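Local coordinates for peptide methionine sulfoxide reductase MsrA (Treponema denticola ATCC 35405, PDB 5FA9), which probably repairs oxidised proteins by reducing both S- and R-epimers of methionine sulfoxide, through an MsrA part and an MsrB part fused in one chain, at residues Trp232-Lys237 / Gly281-Ile286; Met254-Val259 / His270-Gly275; Gly14-Phe19 / His139-Gln144; Lys26-Gly31 / Val54-Asp59. The protein carries 2 engineered substitutions. All blocks are in the same frame, centred on the assembly; numbering follows the deposited sequence.

Interaction 1 (Trp232-Lys237 / Gly281-Ile286). Engineered in segment 281-286: S285 (natural residue Cys).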
# COMPACT_ATOMS: atom_id res chain seq x y z
N TRP B 232 5.65 -17.92 -25.24
CA TRP B 232 6.67 -18.25 -24.24
C TRP B 232 6.06 -18.37 -22.85
O TRP B 232 5.06 -17.71 -22.55
CB TRP B 232 7.78 -17.21 -24.23
CG TRP B 232 8.57 -17.14 -25.50
CD1 TRP B 232 9.50 -18.03 -25.94
CD2 TRP B 232 8.50 -16.10 -26.49
NE1 TRP B 232 10.01 -17.62 -27.15
CE2 TRP B 232 9.42 -16.44 -27.51
CE3 TRP B 232 7.76 -14.93 -26.62
CZ2 TRP B 232 9.61 -15.65 -28.64
CZ3 TRP B 232 7.95 -14.14 -27.74
CH2 TRP B 232 8.87 -14.50 -28.73
N PRO B 233 6.65 -19.22 -21.99
CA PRO B 233 6.29 -19.27 -20.58
C PRO B 233 6.36 -17.89 -19.93
O PRO B 233 7.41 -17.25 -19.96
CB PRO B 233 7.34 -20.21 -19.98
CG PRO B 233 7.71 -21.11 -21.11
CD PRO B 233 7.63 -20.26 -22.36
N SER B 234 5.24 -17.44 -19.36
CA SER B 234 5.16 -16.09 -18.82
C SER B 234 4.81 -16.10 -17.33
O SER B 234 3.94 -16.86 -16.90
CB SER B 234 4.14 -15.27 -19.60
OG SER B 234 4.47 -15.21 -20.97
N PHE B 235 5.48 -15.25 -16.57
CA PHE B 235 5.27 -15.17 -15.13
C PHE B 235 5.06 -13.72 -14.69
O PHE B 235 5.52 -12.79 -15.36
CB PHE B 235 6.46 -15.79 -14.38
CG PHE B 235 6.73 -17.22 -14.74
CD1 PHE B 235 7.58 -17.53 -15.79
CD2 PHE B 235 6.13 -18.25 -14.04
CE1 PHE B 235 7.83 -18.85 -16.13
CE2 PHE B 235 6.38 -19.57 -14.37
CZ PHE B 235 7.23 -19.87 -15.42
N THR B 236 4.36 -13.54 -13.58
CA THR B 236 4.06 -12.20 -13.08
C THR B 236 5.14 -11.71 -12.13
O THR B 236 5.25 -10.51 -11.87
CB THR B 236 2.70 -12.17 -12.35
OG1 THR B 236 2.76 -12.99 -11.18
CG2 THR B 236 1.60 -12.67 -13.27
N LYS B 237 5.94 -12.63 -11.61
CA LYS B 237 7.02 -12.29 -10.69
C LYS B 237 8.00 -13.45 -10.54
O LYS B 237 7.73 -14.56 -10.99
CB LYS B 237 6.47 -11.91 -9.31
CG LYS B 237 5.96 -13.09 -8.50
CD LYS B 237 5.34 -12.63 -7.19
CE LYS B 237 6.36 -11.96 -6.29
NZ LYS B 237 7.46 -12.89 -5.90
N GLY B 281 1.50 -6.00 -13.00
CA GLY B 281 1.68 -5.45 -14.33
C GLY B 281 2.98 -5.88 -14.99
O GLY B 281 3.35 -5.34 -16.04
N LEU B 282 3.66 -6.84 -14.39
CA LEU B 282 4.92 -7.34 -14.95
C LEU B 282 4.72 -8.63 -15.73
O LEU B 282 4.02 -9.54 -15.28
CB LEU B 282 5.94 -7.56 -13.83
CG LEU B 282 6.36 -6.33 -13.01
CD1 LEU B 282 7.08 -6.75 -11.75
CD2 LEU B 282 7.22 -5.40 -13.85
N ARG B 283 5.36 -8.71 -16.89
CA ARG B 283 5.36 -9.94 -17.68
C ARG B 283 6.78 -10.46 -17.86
O ARG B 283 7.56 -9.91 -18.64
CB ARG B 283 4.70 -9.72 -19.04
CG ARG B 283 4.78 -10.93 -19.96
CD ARG B 283 3.95 -10.74 -21.22
NE ARG B 283 4.42 -9.64 -22.05
CZ ARG B 283 5.12 -9.79 -23.17
NH1 ARG B 283 5.42 -11.01 -23.60
NH2 ARG B 283 5.51 -8.73 -23.86
N TYR B 284 7.11 -11.53 -17.14
CA TYR B 284 8.40 -12.17 -17.30
C TYR B 284 8.34 -13.21 -18.41
O TYR B 284 7.82 -14.31 -18.22
CB TYR B 284 8.84 -12.83 -15.98
CG TYR B 284 9.27 -11.84 -14.92
CD1 TYR B 284 8.33 -11.20 -14.12
CD2 TYR B 284 10.61 -11.55 -14.71
CE1 TYR B 284 8.71 -10.30 -13.14
CE2 TYR B 284 11.00 -10.66 -13.73
CZ TYR B 284 10.05 -10.03 -12.96
OH TYR B 284 10.44 -9.14 -11.99
N SER B 285 8.87 -12.86 -19.57
CA SER B 285 8.90 -13.77 -20.71
C SER B 285 10.17 -14.61 -20.66
O SER B 285 11.27 -14.10 -20.88
CB SER B 285 8.81 -13.01 -22.03
OG SER B 285 8.50 -13.88 -23.10
N ILE B 286 10.02 -15.90 -20.37
CA ILE B 286 11.17 -16.77 -20.13
C ILE B 286 11.16 -17.97 -21.08
O ILE B 286 10.13 -18.61 -21.27
CB ILE B 286 11.19 -17.28 -18.68
CG1 ILE B 286 11.07 -16.11 -17.70
CG2 ILE B 286 12.45 -18.09 -18.41
CD1 ILE B 286 12.21 -15.12 -17.78
O HOH W 1 5.41 -13.85 -23.04
O HOH W 2 3.62 -8.50 -11.71
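F235 and Y284 form the tight part of this contact, an antiparallel hydrogen-bonded pair whose side chains share one face of the sheet. Y284 N donates to F235 O at 2.7 Å, and F235 N returns a bond to Y284 O. The same F235 O sits at the edge of the Y284 ring, near its plane, while CE1 of that ring rests 3.6 Å from K237 CA. With CG anti to its carbonyl carbon (chi1 -57°), F235 brings CD1 to 4.2 Å from I286 CG1. Two residues along each strand, I286 N donates to P233 O at 3.0 Å.

The other face, carrying S234 and the engineered S285, is looser and wet. S285 OG lies 3.6 Å from W232 CB, and a water joins it to S234 OG and R283 NH1, approaching the guanidinium at its edge; R283 NE forms a salt bridge with D274. Near T236, direct backbone pairing gives way to a second water, which donates to T236 O at 2.6 Å and accepts from L282 N.

F235 stacks on F220 and meets Y210 edge-to-face, and the Y284 hydroxyl is hydrogen-bonded to that of Y246. In the antiparallel sheet of the SelR domain, strand 234-235 lies between 225-226 and 283-286, and 283-286 has strand 267-272 along its other side.

Interaction 2 (Met254-Val259 / His270-Gly275); sequences MNRTEV and HVFDDG
R256 lays its guanidinium flat over one face of the H270 imidazole, the centres 3.8 Å apart and the planes 26° from parallel. The overlap is offset: CZ sits toward the rim of the imidazole, 3.5 Å from H270 NE2. R256 NH2 comes closer still to H270 NE2, at 3.3 Å, but the angle is too poor for a hydrogen bond, leaving stacking as the link between the two groups. On the guanidinium's opposite face lies M254 CE, over its centre, so the flat group is sandwiched between a methyl and a ring. A bend at chi3 (-57°) turns the arginine chain over the imidazole, and R256 CD passes 3.9 Å from F272 CE1. D249 attends both polar ends, through a long, weak ion pair to R256 and a weak hydrogen bond to H270; its carboxylate would probably temper any positive charge gathered there.

Next to the stack, V271 N donates to T257 O at 3.1 Å, the one hydrogen bond between the two segments. H270 CA makes a bent CA-H...O contact with the same oxygen. Here the packing is aliphatic: V271 CG1 stands between its own backbone N and carbonyl carbon (chi1 51°), where it meets T257 CB and, at 3.7 Å, V259 CG2. E258, paired with H270 on the face of the arginine stack, turns its carboxylate to H267.

Strands 256-261 and 267-272 form a beta hairpin, and this contact lies toward its open end, within the antiparallel sheet of the MsrB-type SelR domain.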
# COMPACT_ATOMS: atom_id res chain seq x y z
N MET B 254 15.79 -2.23 -30.14
CA MET B 254 14.69 -1.93 -29.23
C MET B 254 15.26 -1.54 -27.88
O MET B 254 16.47 -1.52 -27.71
CB MET B 254 13.75 -3.13 -29.10
CG MET B 254 13.06 -3.54 -30.39
SD MET B 254 12.02 -4.99 -30.18
CE MET B 254 13.25 -6.27 -29.95
N ASN B 255 14.39 -1.20 -26.93
CA ASN B 255 14.84 -0.97 -25.56
C ASN B 255 14.13 -1.92 -24.61
O ASN B 255 12.95 -1.73 -24.30
CB ASN B 255 14.62 0.49 -25.14
CG ASN B 255 15.56 0.92 -24.04
OD1 ASN B 255 16.23 0.09 -23.42
ND2 ASN B 255 15.64 2.22 -23.80
N ARG B 256 14.85 -2.93 -24.14
CA ARG B 256 14.25 -3.99 -23.33
C ARG B 256 15.12 -4.32 -22.12
O ARG B 256 16.30 -3.98 -22.09
CB ARG B 256 14.04 -5.25 -24.18
CG ARG B 256 13.10 -5.07 -25.36
CD ARG B 256 12.87 -6.39 -26.08
NE ARG B 256 14.13 -7.00 -26.52
CZ ARG B 256 14.22 -8.19 -27.08
NH1 ARG B 256 13.14 -8.92 -27.29
NH2 ARG B 256 15.41 -8.66 -27.45
N THR B 257 14.52 -4.97 -21.13
CA THR B 257 15.26 -5.41 -19.96
C THR B 257 15.48 -6.91 -20.00
O THR B 257 14.53 -7.69 -20.09
CB THR B 257 14.52 -5.04 -18.66
OG1 THR B 257 14.26 -3.63 -18.64
CG2 THR B 257 15.37 -5.41 -17.45
N GLU B 258 16.75 -7.32 -19.94
CA GLU B 258 17.10 -8.73 -20.00
C GLU B 258 17.04 -9.36 -18.61
O GLU B 258 17.52 -8.78 -17.63
CB GLU B 258 18.50 -8.91 -20.60
CG GLU B 258 18.99 -10.35 -20.61
CD GLU B 258 20.45 -10.46 -21.01
OE1 GLU B 258 21.18 -9.46 -20.89
OE2 GLU B 258 20.86 -11.55 -21.46
N VAL B 259 16.46 -10.55 -18.54
CA VAL B 259 16.37 -11.29 -17.28
C VAL B 259 17.42 -12.39 -17.23
O VAL B 259 17.47 -13.26 -18.11
CB VAL B 259 14.98 -11.91 -17.08
CG1 VAL B 259 14.93 -12.72 -15.80
CG2 VAL B 259 13.91 -10.82 -17.07
N HIS B 270 13.27 -11.93 -21.13
CA HIS B 270 13.06 -10.50 -20.91
C HIS B 270 11.84 -10.25 -20.03
O HIS B 270 10.93 -11.07 -19.96
CB HIS B 270 12.90 -9.78 -22.25
CG HIS B 270 14.01 -10.03 -23.21
ND1 HIS B 270 14.08 -11.17 -23.98
CD2 HIS B 270 15.10 -9.30 -23.53
CE1 HIS B 270 15.16 -11.13 -24.74
NE2 HIS B 270 15.80 -10.00 -24.49
N VAL B 271 11.83 -9.10 -19.36
CA VAL B 271 10.69 -8.69 -18.56
C VAL B 271 10.04 -7.44 -19.14
O VAL B 271 10.71 -6.44 -19.41
CB VAL B 271 11.08 -8.45 -17.08
CG1 VAL B 271 12.29 -7.51 -16.98
CG2 VAL B 271 9.90 -7.91 -16.29
N PHE B 272 8.73 -7.51 -19.36
CA PHE B 272 8.00 -6.40 -19.95
C PHE B 272 7.03 -5.79 -18.94
O PHE B 272 6.82 -6.34 -17.86
CB PHE B 272 7.25 -6.85 -21.20
CG PHE B 272 8.14 -7.47 -22.24
CD1 PHE B 272 8.77 -6.68 -23.19
CD2 PHE B 272 8.34 -8.84 -22.28
CE1 PHE B 272 9.59 -7.24 -24.15
CE2 PHE B 272 9.16 -9.41 -23.24
CZ PHE B 272 9.78 -8.61 -24.17
N ASP B 273 6.43 -4.66 -19.30
CA ASP B 273 5.54 -3.94 -18.40
C ASP B 273 4.08 -4.09 -18.82
O ASP B 273 3.22 -3.34 -18.36
CB ASP B 273 5.93 -2.46 -18.35
CG ASP B 273 5.80 -1.87 -16.96
OD1 ASP B 273 4.76 -2.08 -16.31
OD2 ASP B 273 6.75 -1.18 -16.52
N ASP B 274 3.81 -5.07 -19.68
CA ASP B 274 2.45 -5.29 -20.17
C ASP B 274 1.81 -6.53 -19.55
O ASP B 274 0.95 -7.16 -20.16
CB ASP B 274 2.46 -5.41 -21.70
CG ASP B 274 3.31 -6.57 -22.19
OD1 ASP B 274 4.10 -7.11 -21.39
OD2 ASP B 274 3.18 -6.94 -23.37
N GLY B 275 2.22 -6.87 -18.34
CA GLY B 275 1.64 -7.99 -17.62
C GLY B 275 0.30 -7.62 -16.99
O GLY B 275 -0.11 -6.46 -17.04

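Interaction 3 (Gly14-Phe19 / His139-Gln144); sequences GVEGYF and HQDYLQ
The carboxylates of E16 and D141 lie near each other with planes 27° apart, although the two side chains cross at about a right angle. E16 OE1 takes the backbone N-H of D141 from above its carboxylate plane, 37° out of it, at 3.1 Å from D141 N. E16 OE2 stands 3.6 Å from D141 OD1, a close approach of like charges. Q140, bent at chi2 (-64°), brings OE1 within 3.9 Å of E16 OE2, and a water spans the two oxygens, 2.7 Å from E16 OE2.

E16 reaches across because its chain is extended beyond CG. Farther along, L143 CD1 packs against helix 12-19 at G14 and G17, 4.0 Å from G14 CA. Here the start of helix 142-145 meets backbone, not side chains, of helix 12-19.

H139 belongs to the pocket holding the bound dithiane diol. Its ring meets those of F12 and W13, and its ND1 hydrogen-bonds to W13 NE1, while Q140 NE2 binds T30 O.

E16 OE2 also hydrogen-bonds to T28 OG1. The backbone N-H of D141, T28 OG1 and the water probably help offset the repulsion between the two carboxylates, to which R20 adds only a long, weak ion pair with D141. The buried E16 thus holds a place beside a like charge, and its grip on D141 N ties helix 12-19 to the loop that carries H139.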
# COMPACT_ATOMS: atom_id res chain seq x y z
N GLY B 14 17.07 -3.93 14.94
CA GLY B 14 17.63 -4.91 14.03
C GLY B 14 16.63 -5.41 13.01
O GLY B 14 16.97 -5.64 11.85
N VAL B 15 15.38 -5.57 13.45
CA VAL B 15 14.32 -6.05 12.57
C VAL B 15 14.09 -5.09 11.41
O VAL B 15 13.98 -5.52 10.26
CB VAL B 15 13.00 -6.23 13.34
CG1 VAL B 15 11.91 -6.74 12.42
CG2 VAL B 15 13.19 -7.19 14.51
N GLU B 16 14.05 -3.80 11.70
CA GLU B 16 13.88 -2.79 10.66
C GLU B 16 15.13 -2.71 9.79
O GLU B 16 15.03 -2.57 8.57
CB GLU B 16 13.58 -1.41 11.27
CG GLU B 16 13.33 -0.34 10.22
CD GLU B 16 13.06 1.02 10.83
OE1 GLU B 16 13.67 1.35 11.87
OE2 GLU B 16 12.24 1.77 10.26
N GLY B 17 16.29 -2.79 10.43
CA GLY B 17 17.56 -2.74 9.72
C GLY B 17 17.71 -3.86 8.71
O GLY B 17 18.36 -3.70 7.68
N TYR B 18 17.10 -5.00 9.01
CA TYR B 18 17.14 -6.15 8.12
C TYR B 18 16.18 -5.98 6.95
O TYR B 18 16.59 -6.03 5.79
CB TYR B 18 16.81 -7.44 8.88
CG TYR B 18 16.91 -8.69 8.04
CD1 TYR B 18 18.11 -9.38 7.93
CD2 TYR B 18 15.80 -9.19 7.37
CE1 TYR B 18 18.21 -10.53 7.16
CE2 TYR B 18 15.89 -10.34 6.60
CZ TYR B 18 17.09 -11.00 6.50
OH TYR B 18 17.18 -12.14 5.74
N PHE B 19 14.90 -5.78 7.26
CA PHE B 19 13.85 -5.77 6.24
C PHE B 19 13.93 -4.57 5.30
O PHE B 19 13.40 -4.62 4.19
CB PHE B 19 12.47 -5.80 6.91
CG PHE B 19 12.04 -7.18 7.32
CD1 PHE B 19 11.44 -8.03 6.41
CD2 PHE B 19 12.23 -7.62 8.62
CE1 PHE B 19 11.04 -9.30 6.78
CE2 PHE B 19 11.83 -8.88 9.00
CZ PHE B 19 11.23 -9.73 8.08
N HIS B 139 13.79 6.29 17.34
CA HIS B 139 13.80 4.85 17.08
C HIS B 139 13.58 4.51 15.61
O HIS B 139 13.67 3.35 15.22
CB HIS B 139 12.74 4.15 17.93
CG HIS B 139 12.98 4.25 19.40
ND1 HIS B 139 14.14 3.80 20.00
CD2 HIS B 139 12.22 4.76 20.40
CE1 HIS B 139 14.07 4.02 21.30
NE2 HIS B 139 12.92 4.60 21.57
N GLN B 140 13.30 5.52 14.79
CA GLN B 140 13.06 5.30 13.37
C GLN B 140 14.36 5.34 12.58
O GLN B 140 15.07 6.35 12.60
CB GLN B 140 12.08 6.35 12.83
CG GLN B 140 10.73 6.34 13.52
CD GLN B 140 9.96 5.05 13.30
OE1 GLN B 140 10.17 4.35 12.31
NE2 GLN B 140 9.07 4.73 14.24
N ASP B 141 14.66 4.24 11.89
CA ASP B 141 15.94 4.05 11.21
C ASP B 141 17.09 4.32 12.16
O ASP B 141 18.02 5.07 11.85
CB ASP B 141 16.04 4.96 9.97
CG ASP B 141 15.33 4.37 8.77
OD1 ASP B 141 15.21 3.13 8.69
OD2 ASP B 141 14.90 5.15 7.89
N TYR B 142 17.02 3.70 13.34
CA TYR B 142 17.99 3.90 14.40
C TYR B 142 19.40 3.52 13.96
O TYR B 142 20.35 4.29 14.15
CB TYR B 142 17.59 3.08 15.63
CG TYR B 142 18.57 3.14 16.78
CD1 TYR B 142 18.50 4.16 17.73
CD2 TYR B 142 19.56 2.17 16.93
CE1 TYR B 142 19.40 4.22 18.78
CE2 TYR B 142 20.45 2.22 17.99
CZ TYR B 142 20.37 3.25 18.91
OH TYR B 142 21.26 3.30 19.95
N LEU B 143 19.54 2.34 13.36
CA LEU B 143 20.84 1.85 12.94
C LEU B 143 21.39 2.64 11.76
O LEU B 143 22.59 2.61 11.49
CB LEU B 143 20.76 0.36 12.59
CG LEU B 143 20.41 -0.57 13.75
CD1 LEU B 143 20.35 -2.02 13.28
CD2 LEU B 143 21.42 -0.41 14.88
N GLN B 144 20.51 3.33 11.05
CA GLN B 144 20.93 4.19 9.95
C GLN B 144 21.52 5.49 10.49
O GLN B 144 22.52 5.99 9.98
CB GLN B 144 19.76 4.48 9.01
CG GLN B 144 20.18 4.74 7.57
CD GLN B 144 20.72 3.50 6.88
OE1 GLN B 144 20.46 2.38 7.31
NE2 GLN B 144 21.47 3.70 5.81
O HOH W 3 11.29 4.25 9.97

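Interaction 4 (Lys26-Gly31 / Val54-Asp59); sequences KETDTG and VKIVYD
T28 and I56 lie side by side on one face of an antiparallel strand pair in the mixed sheet of the MsrA domain, T28 CG2 3.8 Å from I56 CD1. On that face T30 crosses V54 at a slant, their CG2 methyls touching at 4.0 Å under helix 12-19.

The opposite face carries E27 and V57, then D29 and K55. D29 and K55 run alongside, pointing the same way; with every torsion of K55 near 180°, its chain stretches past D29 and puts CD 4.0 Å from D29 OD2. The lysine's NZ stays 4.9 Å from E27 OE2, and a water joins the two atoms. Across the dimer contact, E27 OE1 forms a salt bridge with K26 NZ of the second subunit, and K26 NZ forms the reciprocal one with E27 of that subunit. A bound dithiothreitol also hydrogen-bonds to E27.

Hydrogen-bonded pairs E27-V57 and D29-K55 are separated by the non-hydrogen-bonded pair T28-I56. At the far end a classic beta bulge sets two residues against V57: its O accepts from K26 N at 2.8 Å and from E27 N at 3.2 Å.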
# COMPACT_ATOMS: atom_id res chain seq x y z
N LYS B 26 8.80 -1.04 0.67
CA LYS B 26 8.69 0.37 0.30
C LYS B 26 8.76 1.30 1.51
O LYS B 26 9.11 2.47 1.38
CB LYS B 26 7.38 0.61 -0.46
CG LYS B 26 7.14 -0.37 -1.59
CD LYS B 26 6.49 0.31 -2.78
CE LYS B 26 7.51 1.13 -3.56
NZ LYS B 26 6.86 2.02 -4.56
N GLU B 27 8.44 0.77 2.69
CA GLU B 27 8.45 1.57 3.91
C GLU B 27 8.49 0.69 5.16
O GLU B 27 7.80 -0.32 5.25
CB GLU B 27 7.21 2.47 3.95
CG GLU B 27 6.97 3.16 5.29
CD GLU B 27 5.82 4.14 5.24
OE1 GLU B 27 5.71 4.90 4.26
OE2 GLU B 27 5.01 4.15 6.19
N THR B 28 9.33 1.09 6.12
CA THR B 28 9.40 0.42 7.41
C THR B 28 9.21 1.41 8.55
O THR B 28 9.70 2.54 8.49
CB THR B 28 10.74 -0.32 7.60
OG1 THR B 28 11.82 0.61 7.45
CG2 THR B 28 10.89 -1.43 6.58
N ASP B 29 8.49 0.99 9.59
CA ASP B 29 8.28 1.82 10.77
C ASP B 29 8.33 0.97 12.03
O ASP B 29 7.70 -0.09 12.10
CB ASP B 29 6.94 2.56 10.69
CG ASP B 29 6.83 3.44 9.46
OD1 ASP B 29 7.56 4.45 9.38
OD2 ASP B 29 6.02 3.11 8.58
N THR B 30 9.06 1.44 13.03
CA THR B 30 9.14 0.75 14.31
C THR B 30 8.06 1.24 15.26
O THR B 30 7.70 2.42 15.25
CB THR B 30 10.52 0.93 14.97
OG1 THR B 30 10.78 2.33 15.14
CG2 THR B 30 11.60 0.32 14.10
N GLY B 31 7.52 0.33 16.07
CA GLY B 31 6.45 0.69 16.98
C GLY B 31 6.12 -0.38 18.00
O GLY B 31 6.85 -1.37 18.16
N VAL B 54 7.77 -4.00 13.90
CA VAL B 54 8.11 -3.19 12.73
C VAL B 54 7.03 -3.31 11.67
O VAL B 54 6.69 -4.40 11.22
CB VAL B 54 9.46 -3.61 12.13
CG1 VAL B 54 9.73 -2.83 10.85
CG2 VAL B 54 10.58 -3.39 13.13
N LYS B 55 6.48 -2.16 11.27
CA LYS B 55 5.49 -2.12 10.19
C LYS B 55 6.18 -2.28 8.84
O LYS B 55 7.12 -1.55 8.52
CB LYS B 55 4.71 -0.81 10.23
CG LYS B 55 3.74 -0.62 9.08
CD LYS B 55 2.92 0.65 9.25
CE LYS B 55 1.93 0.83 8.11
NZ LYS B 55 1.13 2.08 8.27
N ILE B 56 5.72 -3.25 8.06
CA ILE B 56 6.31 -3.51 6.75
C ILE B 56 5.33 -3.25 5.61
O ILE B 56 4.37 -3.99 5.43
CB ILE B 56 6.80 -4.97 6.64
CG1 ILE B 56 7.74 -5.32 7.79
CG2 ILE B 56 7.47 -5.20 5.29
CD1 ILE B 56 9.06 -4.59 7.73
N VAL B 57 5.58 -2.19 4.85
CA VAL B 57 4.79 -1.90 3.66
C VAL B 57 5.56 -2.36 2.43
O VAL B 57 6.69 -1.92 2.20
CB VAL B 57 4.45 -0.40 3.54
CG1 VAL B 57 3.65 -0.14 2.28
CG2 VAL B 57 3.68 0.07 4.77
N TYR B 58 4.95 -3.23 1.63
CA TYR B 58 5.66 -3.86 0.53
C TYR B 58 4.82 -4.03 -0.73
O TYR B 58 3.59 -4.00 -0.68
CB TYR B 58 6.19 -5.22 0.97
CG TYR B 58 5.11 -6.25 1.24
CD1 TYR B 58 4.41 -6.25 2.44
CD2 TYR B 58 4.80 -7.22 0.30
CE1 TYR B 58 3.43 -7.19 2.69
CE2 TYR B 58 3.82 -8.16 0.54
CZ TYR B 58 3.13 -8.14 1.74
OH TYR B 58 2.15 -9.08 1.98
N ASP B 59 5.51 -4.20 -1.86
CA ASP B 59 4.86 -4.49 -3.13
C ASP B 59 4.89 -6.00 -3.37
O ASP B 59 5.96 -6.58 -3.54
CB ASP B 59 5.56 -3.75 -4.27
CG ASP B 59 4.78 -3.82 -5.58
OD1 ASP B 59 3.76 -4.53 -5.64
OD2 ASP B 59 5.21 -3.17 -6.56
O HOH W 4 1.93 3.90 6.32

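The four contacts fall into two groups, one in each half of the fusion. Interactions 3 and 4 belong to the MsrA range and come first along the chain, 4 nested inside the loop closed by 3; their centres are 10 Å apart, and helix 12-19 leads directly to strand 25-33. Interactions 1 and 2 share the antiparallel sheet of the SelR range, 9 Å apart, with 2 nested inside 1; neighbouring strands 283-286 and 267-272 join them. Between the groups centres lie 27 to 34 Å apart and nothing touches, in keeping with two separately folded catalytic units. Interactions 2 and 4 both also reach the second subunit.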